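USG-1 protein homolog (Pseudomonas aeruginosa, PDB 2HJS) is probably an NAD(P)-dependent oxidoreductase of the aspartate-semialdehyde dehydrogenase family, acting on aldehyde or oxo groups and forming dimers. Local coordinates at residues E103-N115 / R217-R229. Sequence-based numbering, arbitrary orientation.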
# COMPACT_ATOMS: atom_id res chain seq x y z
N GLU A 103 2.72 5.11 27.45
CA GLU A 103 2.69 3.68 27.23
C GLU A 103 4.06 3.07 27.54
O GLU A 103 5.08 3.77 27.51
CB GLU A 103 2.31 3.38 25.77
CG GLU A 103 0.81 3.51 25.51
CD GLU A 103 0.43 3.42 24.04
OE1 GLU A 103 1.32 3.32 23.14
OE2 GLU A 103 -0.79 3.46 23.77
N PRO A 104 4.09 1.75 27.82
CA PRO A 104 2.92 0.88 27.92
C PRO A 104 2.33 0.65 29.32
O PRO A 104 1.23 0.11 29.43
CB PRO A 104 3.46 -0.45 27.39
CG PRO A 104 4.92 -0.46 27.85
CD PRO A 104 5.35 1.00 27.98
N SER A 105 3.05 1.05 30.38
CA SER A 105 2.66 0.64 31.72
C SER A 105 2.01 1.74 32.56
O SER A 105 1.08 1.46 33.32
CB SER A 105 3.84 0.01 32.47
OG SER A 105 4.81 0.98 32.80
N VAL A 106 2.50 2.97 32.44
CA VAL A 106 1.95 4.09 33.20
C VAL A 106 0.53 4.39 32.73
O VAL A 106 -0.37 4.54 33.56
CB VAL A 106 2.86 5.35 33.18
CG1 VAL A 106 2.15 6.52 33.87
CG2 VAL A 106 4.18 5.07 33.90
N ALA A 107 0.34 4.44 31.40
CA ALA A 107 -0.99 4.61 30.82
C ALA A 107 -1.22 3.52 29.77
O ALA A 107 -0.90 3.69 28.59
CB ALA A 107 -1.17 6.01 30.22
N PRO A 108 -1.76 2.37 30.20
CA PRO A 108 -2.02 1.24 29.32
C PRO A 108 -3.07 1.59 28.25
O PRO A 108 -4.01 2.35 28.53
CB PRO A 108 -2.52 0.15 30.27
CG PRO A 108 -2.92 0.85 31.52
CD PRO A 108 -2.15 2.11 31.61
N PRO A 109 -2.87 1.09 27.01
CA PRO A 109 -3.90 1.27 25.99
C PRO A 109 -5.17 0.46 26.28
O PRO A 109 -5.09 -0.73 26.58
CB PRO A 109 -3.22 0.79 24.71
CG PRO A 109 -2.08 -0.10 25.16
CD PRO A 109 -1.67 0.38 26.51
N VAL A 110 -6.33 1.13 26.21
CA VAL A 110 -7.63 0.49 26.41
C VAL A 110 -8.59 0.90 25.30
O VAL A 110 -8.69 2.09 24.91
CB VAL A 110 -8.30 0.83 27.79
CG1 VAL A 110 -9.59 0.01 27.98
CG2 VAL A 110 -7.36 0.62 28.97
N MSE A 111 -9.31 -0.10 24.79
CA MSE A 111 -10.42 0.09 23.87
C MSE A 111 -11.66 -0.64 24.34
O MSE A 111 -11.61 -1.83 24.65
CB MSE A 111 -10.08 -0.44 22.49
CG MSE A 111 -9.12 0.42 21.77
SE MSE A 111 -8.69 -0.43 20.06
CE MSE A 111 -10.40 -0.08 19.13
N VAL A 112 -12.79 0.06 24.33
CA VAL A 112 -14.09 -0.55 24.65
C VAL A 112 -14.39 -1.82 23.81
O VAL A 112 -14.80 -2.82 24.35
CB VAL A 112 -15.23 0.49 24.51
CG1 VAL A 112 -16.58 -0.12 24.84
CG2 VAL A 112 -14.96 1.70 25.42
N SER A 113 -14.15 -1.79 22.50
CA SER A 113 -14.51 -2.91 21.62
C SER A 113 -13.56 -4.15 21.74
O SER A 113 -13.81 -5.20 21.10
CB SER A 113 -14.62 -2.44 20.13
OG SER A 113 -13.42 -1.85 19.59
N VAL A 114 -12.50 -4.00 22.55
CA VAL A 114 -11.33 -4.92 22.53
C VAL A 114 -10.93 -5.47 23.91
O VAL A 114 -10.91 -6.68 24.10
CB VAL A 114 -10.10 -4.27 21.87
CG1 VAL A 114 -8.91 -5.25 21.83
CG2 VAL A 114 -10.42 -3.81 20.47
N ASN A 115 -10.63 -4.60 24.87
CA ASN A 115 -10.05 -5.04 26.14
C ASN A 115 -10.57 -4.20 27.28
O ASN A 115 -9.83 -3.86 28.21
CB ASN A 115 -8.50 -5.01 26.11
CG ASN A 115 -7.92 -3.57 26.13
OD1 ASN A 115 -8.54 -2.62 25.61
ND2 ASN A 115 -6.72 -3.42 26.72
N ARG A 217 4.92 1.87 17.57
CA ARG A 217 3.72 2.17 18.34
C ARG A 217 2.60 1.18 18.06
O ARG A 217 1.97 0.64 18.99
CB ARG A 217 3.25 3.61 18.12
CG ARG A 217 2.15 3.98 19.10
CD ARG A 217 1.58 5.38 18.90
NE ARG A 217 0.42 5.57 19.76
CZ ARG A 217 -0.31 6.69 19.82
NH1 ARG A 217 -0.00 7.73 19.06
NH2 ARG A 217 -1.35 6.75 20.63
N ILE A 218 2.34 0.93 16.78
CA ILE A 218 1.28 0.02 16.38
C ILE A 218 1.57 -1.36 16.96
O ILE A 218 0.69 -2.00 17.55
CB ILE A 218 1.16 -0.06 14.83
CG1 ILE A 218 0.55 1.22 14.27
CG2 ILE A 218 0.33 -1.25 14.42
CD1 ILE A 218 0.89 1.46 12.80
N PHE A 219 2.82 -1.78 16.81
CA PHE A 219 3.24 -3.07 17.32
C PHE A 219 3.03 -3.17 18.84
O PHE A 219 2.43 -4.14 19.29
CB PHE A 219 4.72 -3.31 16.96
CG PHE A 219 5.25 -4.66 17.40
CD1 PHE A 219 5.16 -5.77 16.56
CD2 PHE A 219 5.83 -4.82 18.64
CE1 PHE A 219 5.64 -7.01 16.94
CE2 PHE A 219 6.33 -6.07 19.05
CZ PHE A 219 6.23 -7.17 18.19
N ALA A 220 3.51 -2.20 19.61
CA ALA A 220 3.37 -2.23 21.07
C ALA A 220 1.91 -2.25 21.50
O ALA A 220 1.54 -2.95 22.46
CB ALA A 220 4.10 -1.05 21.72
N GLU A 221 1.08 -1.48 20.80
CA GLU A 221 -0.35 -1.35 21.17
C GLU A 221 -1.13 -2.61 20.80
O GLU A 221 -1.95 -3.08 21.58
CB GLU A 221 -0.97 -0.12 20.52
CG GLU A 221 -0.51 1.15 21.23
CD GLU A 221 -0.98 2.44 20.55
OE1 GLU A 221 -1.46 2.40 19.38
OE2 GLU A 221 -0.82 3.50 21.17
N VAL A 222 -0.87 -3.17 19.62
CA VAL A 222 -1.56 -4.40 19.24
C VAL A 222 -1.23 -5.52 20.23
O VAL A 222 -2.12 -6.29 20.63
CB VAL A 222 -1.27 -4.77 17.78
CG1 VAL A 222 -1.86 -6.12 17.40
CG2 VAL A 222 -1.84 -3.70 16.88
N GLN A 223 0.02 -5.60 20.67
CA GLN A 223 0.40 -6.64 21.63
C GLN A 223 -0.15 -6.37 23.04
O GLN A 223 -0.42 -7.32 23.77
CB GLN A 223 1.91 -6.92 21.60
CG GLN A 223 2.79 -6.49 22.80
CD GLN A 223 4.25 -6.96 22.62
OE1 GLN A 223 4.54 -7.80 21.76
NE2 GLN A 223 5.16 -6.43 23.42
N ALA A 224 -0.32 -5.10 23.40
CA ALA A 224 -0.97 -4.78 24.68
C ALA A 224 -2.47 -5.04 24.61
O ALA A 224 -3.02 -5.57 25.55
CB ALA A 224 -0.69 -3.36 25.14
N LEU A 225 -3.09 -4.72 23.49
CA LEU A 225 -4.55 -4.83 23.33
C LEU A 225 -5.05 -6.24 23.06
O LEU A 225 -6.06 -6.65 23.62
CB LEU A 225 -5.04 -3.91 22.20
CG LEU A 225 -5.01 -2.40 22.44
CD1 LEU A 225 -4.92 -1.63 21.12
CD2 LEU A 225 -6.22 -1.95 23.25
N LEU A 226 -4.38 -6.97 22.16
CA LEU A 226 -4.83 -8.29 21.75
C LEU A 226 -4.07 -9.35 22.49
O LEU A 226 -4.59 -10.44 22.73
CB LEU A 226 -4.68 -8.50 20.23
CG LEU A 226 -5.55 -7.63 19.32
CD1 LEU A 226 -5.27 -7.97 17.88
CD2 LEU A 226 -7.03 -7.78 19.62
N GLY A 227 -2.84 -9.04 22.86
CA GLY A 227 -2.06 -9.91 23.70
C GLY A 227 -1.69 -11.20 23.00
O GLY A 227 -1.11 -11.19 21.91
N GLU A 228 -2.08 -12.29 23.64
CA GLU A 228 -1.63 -13.62 23.27
C GLU A 228 -2.48 -14.25 22.19
O GLU A 228 -2.03 -15.20 21.52
CB GLU A 228 -1.59 -14.52 24.52
CG GLU A 228 -0.46 -15.54 24.48
CD GLU A 228 0.89 -14.89 24.23
OE1 GLU A 228 1.37 -14.97 23.08
OE2 GLU A 228 1.45 -14.30 25.19
N ARG A 229 -3.69 -13.72 21.97
CA ARG A 229 -4.61 -14.27 20.96
C ARG A 229 -4.17 -14.09 19.51
O ARG A 229 -4.87 -14.53 18.59
CB ARG A 229 -6.05 -13.79 21.17
CG ARG A 229 -6.17 -12.44 21.81
CD ARG A 229 -7.30 -12.39 22.82
NE ARG A 229 -8.62 -12.40 22.19
CZ ARG A 229 -9.42 -11.34 22.11
NH1 ARG A 229 -9.07 -10.17 22.66
NH2 ARG A 229 -10.60 -11.46 21.49
O HOH W 1 -4.66 -5.34 27.79
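Leu-225 lies against Pro-109, Met-111 and Asn-115, chiefly through CD2, with CD1 near SE of Met-111; Val-114 CG1 comes to its CB. The CD2 methyl of Leu-225 is 3.4 Å from Asn-115 OD1. Val-114, with CG1 anti to its backbone N (chi1 -179°), brings that methyl to Leu-225 O as well. The same CG1 lies 3.8 Å from Leu-226 CD2. Beside this, the Pro-109 ring rests on the Ala-224 methyl, CG to CB 3.5 Å. The Asn-115 amide braces the loop from within: OD1 takes the N-H of Met-111 nearly straight (175°), and ND2 gives a hydrogen to a lone pair of Pro-109 O. ND2 also donates to a water that in turn donates to Ala-224 O, bridging the segments. At the polar edge the carboxylates of Glu-103 and Glu-221 meet with planes 80° apart, Glu-103 OE2 2.6 Å from Glu-221 OE2. Arg-217 NE forms a salt bridge to that Glu-221 oxygen (2.8 Å), approaching from above the carboxylate plane. The contact joins the NAD-binding and dimerisation family regions: the loop pairs with strand 127-129, while helix 213-225 packs on helix 133-145 and strand 233-239.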